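Long-range contacts in peptidase S8 and S53, subtilisin, kexin, sedolisin (Mycobacterium smegmatis, PDB 4KG7), which acts as a serine endopeptidase of the subtilase family, the mycosin protease MycP3 of the ESX-3 type VII secretion system: residues Q12-P16 / S193-A198; H61-Q67 / A330-K335; A213-N217 / S273-A277; A285-I290 / L315-A321. All coordinates share one frame; numbering follows the deposited sequence.

Overall arrangement
Contacts 3 and 4 lie at the predicted catalytic centre of this subtilisin fold. Their centres are 10 Å apart and they touch directly. Thr318 of contact 4 meets Gly215 and Asn216 of contact 3, with Asn216 OD1 2.9 Å from Thr318 OG1. Contact 4 holds the predicted nucleophile Ser319, and the Asn216 side chain lies about 6 Å from that of Ser319. Contact 2 uses the far end of the same helix, 318-335, with its centre 22 Å from that of contact 4. Contact 1 is peripheral. It joins the N-terminal region to helix 193-205, and its centre lies 30 Å from those of contacts 2 and 4.

Contact 1. Residues Q12-P16 / S193-A198; sequences QIAPP and SVLGAA
Pro16 lies on Val194 and Ala198, which are one helical turn apart. Its ring atom CD is 3.7 Å from Val194 CG1 and 3.7 Å from Ala198 CB. Val194 serves two partners through its two methyl groups. With CG1 anti to the backbone N (chi1 175°), that branch goes to Pro16, while CG2 meets Ile13 CG2 at 3.9 Å. The Ile13 and Val194 side chains cross at about a right angle. The other branch of Ile13 reaches back along the helix, and its CG1 is 3.9 Å from Ser193 CB. Between these two ends, Ala197 faces the backbone of the incoming chain. Its CB is 3.7 Å from Ile13 O and 3.7 Å from Pro15 N. Pro15 adds its CB at 4.3 Å from Ala197 CB.

The helix presents this surface from its first turn. Ala197 N bonds to Ser193 O and Ala198 N to Val194 O, which sets the spacing of the residues that are touched. Residues 14-16 are extended, with polyproline-like backbone angles, and run across that turn. Further out, helix 150-170 lies against both partners: Ala162 touches Pro16 and Ala198, and Val166 also touches Ala198. The contact therefore ties the N-terminal region to a pair of helices of the subtilase domain, away from the predicted catalytic residues.

No hydrogen bond crosses between the two segments. In the conformer described, Ser193 OG bonds to Asp191 OD2, just before the helix. The attachment therefore rests on shape and on apolar contacts that are only partly buried.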
loop_
_atom_site.group_PDB
_atom_site.type_symbol
_atom_site.label_atom_id
_atom_site.label_comp_id
_atom_site.label_asym_id
_atom_site.label_seq_id
_atom_site.Cartn_x
_atom_site.Cartn_y
_atom_site.Cartn_z
ATOM N N GLN A 12 5.233 15.663 22.421
ATOM C CA GLN A 12 6.554 16.288 22.496
ATOM C C GLN A 12 7.478 15.926 21.333
ATOM O O GLN A 12 8.550 16.515 21.192
ATOM C CB GLN A 12 7.254 15.882 23.801
ATOM C CG GLN A 12 6.523 16.341 25.047
ATOM C CD GLN A 12 6.310 17.843 25.046
ATOM O OE1 GLN A 12 7.269 18.612 24.925
ATOM N NE2 GLN A 12 5.053 18.274 25.158
ATOM N N ILE A 13 7.096 14.939 20.525
ATOM C CA ILE A 13 7.944 14.484 19.439
ATOM C C ILE A 13 7.495 15.079 18.096
ATOM O O ILE A 13 6.339 14.896 17.654
ATOM C CB ILE A 13 7.971 12.950 19.365
ATOM C CG1 ILE A 13 8.465 12.351 20.695
ATOM C CG2 ILE A 13 8.812 12.489 18.178
ATOM C CD1 ILE A 13 9.902 12.654 21.097
ATOM N N ALA A 14 8.415 15.796 17.457
ATOM C CA ALA A 14 8.136 16.433 16.167
ATOM C C ALA A 14 8.152 15.431 15.013
ATOM O O ALA A 14 8.828 14.417 15.081
ATOM C CB ALA A 14 9.138 17.534 15.896
ATOM N N PRO A 15 7.405 15.721 13.946
ATOM C CA PRO A 15 7.625 14.904 12.763
ATOM C C PRO A 15 9.054 15.105 12.252
ATOM O O PRO A 15 9.670 16.144 12.528
ATOM C CB PRO A 15 6.576 15.408 11.773
ATOM C CG PRO A 15 6.108 16.708 12.268
ATOM C CD PRO A 15 6.442 16.808 13.720
ATOM N N PRO A 16 9.592 14.103 11.538
ATOM C CA PRO A 16 10.897 14.283 10.943
ATOM C C PRO A 16 10.815 15.202 9.727
ATOM O O PRO A 16 9.715 15.439 9.213
ATOM C CB PRO A 16 11.268 12.860 10.537
ATOM C CG PRO A 16 9.959 12.293 10.121
ATOM C CD PRO A 16 8.942 12.861 11.057
ATOM N N SER A 193 7.483 6.801 17.959
ATOM C CA SER A 193 6.962 8.165 18.080
ATOM C C SER A 193 7.213 9.029 16.831
ATOM O O SER A 193 6.380 9.825 16.456
ATOM C CB SER A 193 7.534 8.851 19.321
ATOM O OG SER A 193 8.951 8.790 19.317
ATOM N N VAL A 194 8.367 8.879 16.194
ATOM C CA VAL A 194 8.685 9.701 15.019
ATOM C C VAL A 194 7.794 9.318 13.835
ATOM O O VAL A 194 7.286 10.165 13.106
ATOM C CB VAL A 194 10.189 9.662 14.667
ATOM C CG1 VAL A 194 10.461 10.430 13.377
ATOM C CG2 VAL A 194 10.979 10.268 15.808
ATOM N N LEU A 195 7.625 8.023 13.622
ATOM C CA LEU A 195 6.731 7.554 12.558
ATOM C C LEU A 195 5.289 7.981 12.828
ATOM O O LEU A 195 4.583 8.456 11.921
ATOM C CB LEU A 195 6.831 6.013 12.415
ATOM C CG LEU A 195 5.914 5.370 11.352
ATOM C CD1 LEU A 195 6.147 5.917 9.938
ATOM C CD2 LEU A 195 6.084 3.862 11.363
ATOM N N GLY A 196 4.835 7.784 14.057
ATOM C CA GLY A 196 3.525 8.273 14.431
ATOM C C GLY A 196 3.358 9.757 14.146
ATOM O O GLY A 196 2.353 10.184 13.584
ATOM N N ALA A 197 4.361 10.544 14.501
ATOM C CA ALA A 197 4.316 11.990 14.267
ATOM C C ALA A 197 4.208 12.305 12.776
ATOM O O ALA A 197 3.478 13.211 12.369
ATOM C CB ALA A 197 5.524 12.678 14.863
ATOM N N ALA A 198 5.003 11.611 11.981
ATOM C CA ALA A 198 4.956 11.776 10.528
ATOM C C ALA A 198 3.584 11.459 9.941
ATOM O O ALA A 198 3.048 12.196 9.091
ATOM C CB ALA A 198 6.026 10.907 9.899
#

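Contact 2. Residues H61-Q67 / A330-K335; sequences HSRGAGQ and ALVRSK
The backbones come nearest at Gly64, its CA 4.4 Å from Leu331 CA, and a type II turn runs from there to Gln67 before strand 68-73. At its backbone angles a side chain would collide with the preceding carbonyl.

Ser62 OG donates to Leu331 O at 3.0 Å, in the carbonyl plane on a lone pair. That carbonyl also takes the helical bond from Lys335 N. Ser62 OG accepts from Gly64 N in turn, forming an ST turn. One helical turn nearer the C-terminus of the helix, Ser334 OG donates to Ala65 O at 2.7 Å, again on a lone pair. Gln67 NE2 reaches the same oxygen at 3.2 Å, with an N-H...O angle of 170°. The bend of Gln67 at chi2 (-43°) brings CG to 3.3 Å from Ala330 O. Its OE1 is held by Arg174.

Leu331 CD2 fits against the peptide joining Arg63 and Gly64. At the other end of the loop, Lys335 NZ makes a weak bond to His61 ND1, and a water bridges the same two atoms. Lys335 NZ also bonds to Leu374 O.

Two serine hydroxyls, one from each segment, thus donate to backbone carbonyls of the other and fasten loop 61-67 to helix 318-335.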
loop_
_atom_site.group_PDB
_atom_site.type_symbol
_atom_site.label_atom_id
_atom_site.label_comp_id
_atom_site.label_asym_id
_atom_site.label_seq_id
_atom_site.Cartn_x
_atom_site.Cartn_y
_atom_site.Cartn_z
ATOM N N HIS A 61 -18.261 8.160 -13.043
ATOM C CA HIS A 61 -18.275 9.209 -12.032
ATOM C C HIS A 61 -16.960 9.963 -11.919
ATOM O O HIS A 61 -16.959 11.169 -11.697
ATOM C CB HIS A 61 -18.653 8.606 -10.669
ATOM C CG HIS A 61 -20.019 7.996 -10.655
ATOM N ND1 HIS A 61 -21.158 8.746 -10.473
ATOM C CD2 HIS A 61 -20.434 6.721 -10.843
ATOM C CE1 HIS A 61 -22.219 7.962 -10.559
ATOM N NE2 HIS A 61 -21.808 6.726 -10.759
ATOM N N SER A 62 -15.847 9.267 -12.089
ATOM C CA SER A 62 -14.533 9.856 -11.865
ATOM C C SER A 62 -13.444 8.973 -12.462
ATOM O O SER A 62 -13.574 7.745 -12.472
ATOM C CB SER A 62 -14.285 10.027 -10.368
ATOM O OG SER A 62 -13.018 10.604 -10.148
ATOM N N ARG A 63 -12.369 9.610 -12.930
ATOM C CA ARG A 63 -11.152 8.911 -13.355
ATOM C C ARG A 63 -9.909 9.392 -12.565
ATOM O O ARG A 63 -8.784 9.041 -12.898
ATOM C CB ARG A 63 -10.942 9.065 -14.853
ATOM C CG ARG A 63 -11.934 8.199 -15.619
ATOM C CD ARG A 63 -11.874 8.417 -17.102
ATOM N NE ARG A 63 -10.679 7.915 -17.746
ATOM C CZ ARG A 63 -10.354 6.627 -17.921
ATOM N NH1 ARG A 63 -11.079 5.629 -17.403
ATOM N NH2 ARG A 63 -9.250 6.340 -18.602
ATOM N N GLY A 64 -10.135 10.216 -11.540
ATOM C CA GLY A 64 -9.068 10.636 -10.654
ATOM C C GLY A 64 -8.400 11.951 -11.055
ATOM O O GLY A 64 -7.339 12.269 -10.551
ATOM N N ALA A 65 -9.008 12.713 -11.967
ATOM C CA ALA A 65 -8.412 13.971 -12.402
ATOM C C ALA A 65 -8.109 14.903 -11.231
ATOM O O ALA A 65 -8.887 15.030 -10.289
ATOM C CB ALA A 65 -9.316 14.673 -13.399
ATOM N N GLY A 66 -6.938 15.528 -11.312
ATOM C CA GLY A 66 -6.480 16.497 -10.354
ATOM C C GLY A 66 -5.848 15.929 -9.107
ATOM O O GLY A 66 -5.401 16.695 -8.267
ATOM N N GLN A 67 -5.840 14.608 -8.976
ATOM C CA GLN A 67 -5.338 13.980 -7.757
ATOM C C GLN A 67 -3.920 13.504 -7.934
ATOM O O GLN A 67 -3.552 13.048 -9.015
ATOM C CB GLN A 67 -6.233 12.807 -7.362
ATOM C CG GLN A 67 -7.690 13.184 -7.178
ATOM C CD GLN A 67 -7.877 14.474 -6.434
ATOM O OE1 GLN A 67 -7.530 14.560 -5.265
ATOM N NE2 GLN A 67 -8.381 15.518 -7.133
ATOM N N ALA A 330 -8.436 8.086 -4.771
ATOM C CA ALA A 330 -8.200 9.152 -5.750
ATOM C C ALA A 330 -9.486 9.447 -6.528
ATOM O O ALA A 330 -9.782 10.618 -6.800
ATOM C CB ALA A 330 -7.062 8.794 -6.718
ATOM N N LEU A 331 -10.240 8.411 -6.906
ATOM C CA LEU A 331 -11.530 8.653 -7.580
ATOM C C LEU A 331 -12.430 9.520 -6.701
ATOM O O LEU A 331 -13.068 10.481 -7.163
ATOM C CB LEU A 331 -12.244 7.347 -7.914
ATOM C CG LEU A 331 -11.554 6.450 -8.935
ATOM C CD1 LEU A 331 -12.492 5.298 -9.329
ATOM C CD2 LEU A 331 -11.014 7.190 -10.153
ATOM N N VAL A 332 -12.522 9.143 -5.436
ATOM C CA VAL A 332 -13.433 9.803 -4.494
ATOM C C VAL A 332 -12.992 11.251 -4.272
ATOM O O VAL A 332 -13.814 12.155 -4.255
ATOM C CB VAL A 332 -13.529 9.019 -3.164
ATOM C CG1 VAL A 332 -14.233 9.835 -2.089
ATOM C CG2 VAL A 332 -14.271 7.704 -3.394
ATOM N N ARG A 333 -11.687 11.476 -4.082
ATOM C CA ARG A 333 -11.218 12.849 -3.863
ATOM C C ARG A 333 -11.365 13.734 -5.079
ATOM O O ARG A 333 -11.565 14.944 -4.921
ATOM C CB ARG A 333 -9.775 12.879 -3.358
ATOM C CG ARG A 333 -9.543 12.058 -2.106
ATOM C CD ARG A 333 -8.423 12.642 -1.282
ATOM N NE ARG A 333 -8.903 13.755 -0.472
ATOM C CZ ARG A 333 -8.204 14.298 0.522
ATOM N NH1 ARG A 333 -6.955 13.929 0.745
ATOM N NH2 ARG A 333 -8.736 15.251 1.256
ATOM N N SER A 334 -11.301 13.166 -6.282
ATOM C CA SER A 334 -11.532 13.937 -7.488
ATOM C C SER A 334 -13.000 14.338 -7.605
ATOM O O SER A 334 -13.301 15.472 -7.943
ATOM C CB SER A 334 -11.107 13.145 -8.723
ATOM O OG SER A 334 -11.340 13.848 -9.923
ATOM N N LYS A 335 -13.903 13.412 -7.338
ATOM C CA LYS A 335 -15.334 13.696 -7.445
ATOM C C LYS A 335 -15.807 14.636 -6.353
ATOM O O LYS A 335 -16.654 15.521 -6.603
ATOM C CB LYS A 335 -16.171 12.422 -7.428
ATOM C CG LYS A 335 -17.644 12.772 -7.505
ATOM C CD LYS A 335 -18.552 11.651 -7.919
ATOM C CE LYS A 335 -19.974 12.166 -7.950
ATOM N NZ LYS A 335 -20.972 11.073 -8.024
HETATM O O HOH W 1 -21.574 11.422 -10.937
#

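Contact 3. Residues A213-N217 / S273-A277; sequences AAGNN and SFTMA
Asn216 and Thr275 form a single beta bridge, in which the loop after strand 209-213 meets the loop before strand 281-286. Residues 214-216 are the Ala-Gly-Asn of subtilases, in which this asparagine lines the oxyanion hole. Asn216 probably has that role here, as its sequence and position match. Its side chain lies about 6 Å from that of the predicted nucleophile Ser319, a distance consistent with that role.

Two backbone hydrogen bonds make the bridge. Asn217 N donates to Phe274 O at 2.8 Å, with an N-H...O angle of 162°. Met276 N donates to Gly215 O at 2.9 Å, from above the carbonyl plane. Phe274 O also receives a CA-H...O contact from Asn216 CA.

Side-chain polar contacts are fewer. Asn217 ND2 makes a weak but straight bond to Ser273 O. Its CG stands between the backbone N and the carbonyl carbon (chi1 51°), which folds the amide over the Phe274 peptide. Asn216 OD1 is hydrogen-bonded to Thr318 OG1, and the same hydroxyl takes a bond from Gly215 N. The bond to OD1 ties down the rotation of the Asn216 amide, and Thr318 is therefore a second-shell residue for it.

In the packing, the Asn216 and Phe274 side chains run side by side, with amide and ring planes nearly perpendicular at 89°. Asn216 OD1 is 3.7 Å from Phe274 CD1. Met276 is fully extended. Its sulfur passes Gly215, which has no side chain to obstruct it, and the side chain touches Cys227 and strand 248-251.

A water closes the other end. It donates to Ala214 O at 2.8 Å and to Met276 O at 2.9 Å.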
loop_
_atom_site.group_PDB
_atom_site.type_symbol
_atom_site.label_atom_id
_atom_site.label_comp_id
_atom_site.label_asym_id
_atom_site.label_seq_id
_atom_site.Cartn_x
_atom_site.Cartn_y
_atom_site.Cartn_z
ATOM N N ALA A 213 -0.996 -1.538 3.146
ATOM C CA ALA A 213 -1.284 -2.953 3.119
ATOM C C ALA A 213 -1.287 -3.543 4.523
ATOM O O ALA A 213 -0.421 -3.219 5.326
ATOM C CB ALA A 213 -0.221 -3.660 2.279
ATOM N N ALA A 214 -2.236 -4.441 4.836
ATOM C CA ALA A 214 -2.325 -5.006 6.197
ATOM C C ALA A 214 -1.214 -5.999 6.501
ATOM O O ALA A 214 -0.879 -6.204 7.660
ATOM C CB ALA A 214 -3.667 -5.686 6.381
ATOM N N GLY A 215 -0.653 -6.604 5.454
ATOM C CA GLY A 215 0.332 -7.680 5.630
ATOM C C GLY A 215 -0.185 -9.041 5.240
ATOM O O GLY A 215 -1.397 -9.269 5.172
ATOM N N ASN A 216 0.757 -9.954 4.978
ATOM C CA ASN A 216 0.432 -11.325 4.593
ATOM C C ASN A 216 1.021 -12.240 5.634
ATOM O O ASN A 216 2.150 -12.033 6.097
ATOM C CB ASN A 216 1.018 -11.670 3.228
ATOM C CG ASN A 216 0.796 -10.585 2.186
ATOM O OD1 ASN A 216 -0.285 -10.015 2.074
ATOM N ND2 ASN A 216 1.841 -10.300 1.394
ATOM N N ASN A 217 0.293 -13.274 5.990
ATOM C CA ASN A 217 0.852 -14.178 6.993
ATOM C C ASN A 217 2.026 -15.006 6.390
ATOM O O ASN A 217 2.111 -15.215 5.191
ATOM C CB ASN A 217 -0.259 -14.966 7.692
ATOM C CG ASN A 217 -1.197 -15.633 6.741
ATOM O OD1 ASN A 217 -0.778 -16.151 5.716
ATOM N ND2 ASN A 217 -2.481 -15.626 7.067
ATOM N N SER A 273 -6.687 -16.250 1.853
ATOM C CA SER A 273 -6.121 -17.168 2.840
ATOM C C SER A 273 -4.912 -16.574 3.566
ATOM O O SER A 273 -4.671 -16.900 4.752
ATOM C CB SER A 273 -5.711 -18.467 2.170
ATOM O OG SER A 273 -4.726 -18.230 1.187
ATOM N N PHE A 274 -4.152 -15.736 2.862
ATOM C CA PHE A 274 -2.893 -15.168 3.388
ATOM C C PHE A 274 -3.055 -13.815 4.080
ATOM O O PHE A 274 -2.095 -13.270 4.589
ATOM C CB PHE A 274 -1.887 -15.025 2.238
ATOM C CG PHE A 274 -2.408 -14.224 1.080
ATOM C CD1 PHE A 274 -2.435 -12.830 1.129
ATOM C CD2 PHE A 274 -2.982 -14.850 -0.017
ATOM C CE1 PHE A 274 -2.965 -12.100 0.081
ATOM C CE2 PHE A 274 -3.498 -14.116 -1.084
ATOM C CZ PHE A 274 -3.497 -12.731 -1.035
ATOM N N THR A 275 -4.256 -13.256 4.119
ATOM C CA THR A 275 -4.376 -11.885 4.625
ATOM C C THR A 275 -4.123 -11.862 6.132
ATOM O O THR A 275 -4.681 -12.685 6.866
ATOM C CB THR A 275 -5.680 -11.201 4.166
ATOM O OG1 THR A 275 -5.497 -9.772 4.118
ATOM C CG2 THR A 275 -6.852 -11.545 5.040
ATOM N N MET A 276 -3.299 -10.925 6.593
ATOM C CA MET A 276 -2.896 -10.913 8.016
ATOM C C MET A 276 -3.986 -10.298 8.881
ATOM O O MET A 276 -4.305 -9.115 8.711
ATOM C CB MET A 276 -1.624 -10.112 8.196
ATOM C CG MET A 276 -1.115 -10.099 9.628
ATOM S SD MET A 276 0.382 -9.106 9.718
ATOM C CE MET A 276 0.467 -8.825 11.474
ATOM N N ALA A 277 -4.475 -11.032 9.869
ATOM C CA ALA A 277 -5.509 -10.516 10.757
ATOM C C ALA A 277 -4.911 -9.549 11.755
ATOM O O ALA A 277 -3.868 -9.812 12.328
ATOM C CB ALA A 277 -6.164 -11.636 11.523
HETATM O O HOH W 2 -2.639 -7.024 9.705
#

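Contact 4. Residues A285-I290 / L315-A321; sequences APGENI and LTGTSYA
Gly287 O takes a hydrogen bond from Gly317 N at 2.8 Å, with the donor in the carbonyl plane and an N-H...O angle of 161°. Thr316 CA approaches the same oxygen at 3.2 Å in a CA-H...O contact. A second backbone bond lies further along: Ile290 N donates to Leu315 O at 3.0 Å and is nearly straight, at 171°. A water also links the two residues, donating to Ile290 O and accepting from Leu315 N.

Gly317 is the N-cap of helix 318-335. It starts the Gly-Thr-Ser-Tyr-Ala sequence, the subtilase motif around the nucleophile, here the predicted Ser319. The bond to Gly287 O thus holds Gly317, just before the helix that carries this serine. In one of the two modelled conformers of Ser319, its OG is weakly bonded to His104 NE2.

Apolar groups fill in beside the backbone bonds. Ile290 CG1 is 3.6 Å from Tyr320 CB. Its CG2 lies over one face of the Tyr320 ring, 3.9 Å above the plane and offset toward the rim. With CG2 anti to the backbone N of Ile290 and CG1 beside it (chi1 -64°), both branches come to the same side of the ring plane, CG1 near CB and CG, CG2 near CG and CD1. Leu111 of helix 104-113 touches both residues, and the Tyr320 side chain comes within about 4 Å of that of His104. Near the end of strand 281-286, Ala285 O is 3.4 Å from Ala321 CB, and Ala285 CB is 3.4 Å from Ala321 O.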
loop_
_atom_site.group_PDB
_atom_site.type_symbol
_atom_site.label_atom_id
_atom_site.label_comp_id
_atom_site.label_asym_id
_atom_site.label_seq_id
_atom_site.Cartn_x
_atom_site.Cartn_y
_atom_site.Cartn_z
ATOM N N ALA A 285 -9.567 -5.181 -0.472
ATOM C CA ALA A 285 -9.723 -5.116 -1.941
ATOM C C ALA A 285 -9.072 -6.363 -2.574
ATOM O O ALA A 285 -8.398 -7.123 -1.896
ATOM C CB ALA A 285 -9.118 -3.815 -2.483
ATOM N N PRO A 286 -9.299 -6.584 -3.861
ATOM C CA PRO A 286 -8.709 -7.792 -4.465
ATOM C C PRO A 286 -7.198 -7.877 -4.322
ATOM O O PRO A 286 -6.500 -6.891 -4.577
ATOM C CB PRO A 286 -9.144 -7.693 -5.927
ATOM C CG PRO A 286 -10.447 -6.930 -5.823
ATOM C CD PRO A 286 -10.112 -5.856 -4.836
ATOM N N GLY A 287 -6.723 -9.056 -3.926
ATOM C CA GLY A 287 -5.294 -9.298 -3.725
ATOM C C GLY A 287 -4.733 -10.564 -4.361
ATOM O O GLY A 287 -3.591 -10.921 -4.099
ATOM N N GLU A 288 -5.464 -11.179 -5.288
ATOM C CA GLU A 288 -5.067 -12.465 -5.890
ATOM C C GLU A 288 -5.035 -12.383 -7.406
ATOM O O GLU A 288 -5.857 -11.730 -8.019
ATOM C CB GLU A 288 -6.010 -13.584 -5.454
ATOM C CG GLU A 288 -6.045 -13.791 -3.963
ATOM C CD GLU A 288 -6.943 -14.912 -3.527
ATOM O OE1 GLU A 288 -7.268 -15.838 -4.338
ATOM O OE2 GLU A 288 -7.348 -14.867 -2.336
ATOM N N ASN A 289 -4.105 -13.116 -8.024
ATOM C CA ASN A 289 -4.015 -13.199 -9.501
ATOM C C ASN A 289 -3.960 -11.817 -10.141
ATOM O O ASN A 289 -4.635 -11.536 -11.141
ATOM C CB ASN A 289 -5.175 -13.994 -10.075
ATOM C CG ASN A 289 -5.276 -15.383 -9.471
ATOM O OD1 ASN A 289 -4.333 -16.156 -9.562
ATOM N ND2 ASN A 289 -6.376 -15.655 -8.755
ATOM N N ILE A 290 -3.110 -10.975 -9.580
ATOM C CA ILE A 290 -3.034 -9.600 -10.007
ATOM C C ILE A 290 -2.358 -9.495 -11.380
ATOM O O ILE A 290 -1.379 -10.207 -11.647
ATOM C CB ILE A 290 -2.272 -8.792 -8.930
ATOM C CG1 ILE A 290 -3.048 -8.783 -7.589
ATOM C CG2 ILE A 290 -1.861 -7.438 -9.460
ATOM C CD1 ILE A 290 -4.348 -8.051 -7.618
ATOM N N LEU A 315 1.081 -12.904 -8.997
ATOM C CA LEU A 315 1.197 -11.763 -8.106
ATOM C C LEU A 315 0.047 -11.810 -7.125
ATOM O O LEU A 315 -1.111 -11.723 -7.515
ATOM C CB LEU A 315 1.186 -10.456 -8.890
ATOM C CG LEU A 315 2.259 -10.314 -9.975
ATOM C CD1 LEU A 315 2.171 -8.973 -10.698
ATOM C CD2 LEU A 315 3.650 -10.471 -9.406
ATOM N N THR A 316 0.373 -11.957 -5.845
ATOM C CA THR A 316 -0.656 -11.984 -4.799
ATOM C C THR A 316 -0.160 -11.212 -3.607
ATOM O O THR A 316 1.037 -11.228 -3.299
ATOM C CB THR A 316 -1.027 -13.392 -4.310
ATOM O OG1 THR A 316 0.027 -13.926 -3.460
ATOM C CG2 THR A 316 -1.341 -14.255 -5.480
ATOM N N GLY A 317 -1.081 -10.554 -2.923
ATOM C CA GLY A 317 -0.746 -9.929 -1.658
ATOM C C GLY A 317 -1.577 -8.723 -1.309
ATOM O O GLY A 317 -2.244 -8.104 -2.141
ATOM N N THR A 318 -1.504 -8.365 -0.034
ATOM C CA THR A 318 -2.174 -7.168 0.451
ATOM C C THR A 318 -1.598 -5.914 -0.174
ATOM O O THR A 318 -2.249 -4.879 -0.162
ATOM C CB THR A 318 -2.180 -7.074 2.002
ATOM O OG1 THR A 318 -0.838 -7.163 2.532
ATOM C CG2 THR A 318 -3.072 -8.168 2.621
ATOM N N SER A 319 -0.358 -5.988 -0.672
ATOM C CA SER A 319 0.215 -4.826 -1.343
ATOM C C SER A 319 -0.690 -4.362 -2.502
ATOM O O SER A 319 -0.909 -3.151 -2.691
ATOM C CB SER A 319 1.598 -5.203 -1.856
ATOM O OG SER A 319 1.495 -6.374 -2.645
ATOM N N TYR A 320 -1.223 -5.290 -3.244
ATOM C CA TYR A 320 -2.055 -4.978 -4.406
ATOM C C TYR A 320 -3.429 -4.501 -3.999
ATOM O O TYR A 320 -4.005 -3.638 -4.654
ATOM C CB TYR A 320 -2.096 -6.184 -5.358
ATOM C CG TYR A 320 -0.700 -6.676 -5.688
ATOM C CD1 TYR A 320 0.192 -5.852 -6.347
ATOM C CD2 TYR A 320 -0.247 -7.932 -5.281
ATOM C CE1 TYR A 320 1.503 -6.236 -6.601
ATOM C CE2 TYR A 320 1.061 -8.328 -5.544
ATOM C CZ TYR A 320 1.920 -7.476 -6.204
ATOM O OH TYR A 320 3.213 -7.899 -6.436
ATOM N N ALA A 321 -3.967 -5.066 -2.914
ATOM C CA ALA A 321 -5.240 -4.648 -2.335
ATOM C C ALA A 321 -5.138 -3.171 -1.942
ATOM O O ALA A 321 -6.028 -2.365 -2.224
ATOM C CB ALA A 321 -5.558 -5.515 -1.117
HETATM O O HOH W 3 -0.970 -12.827 -11.166
#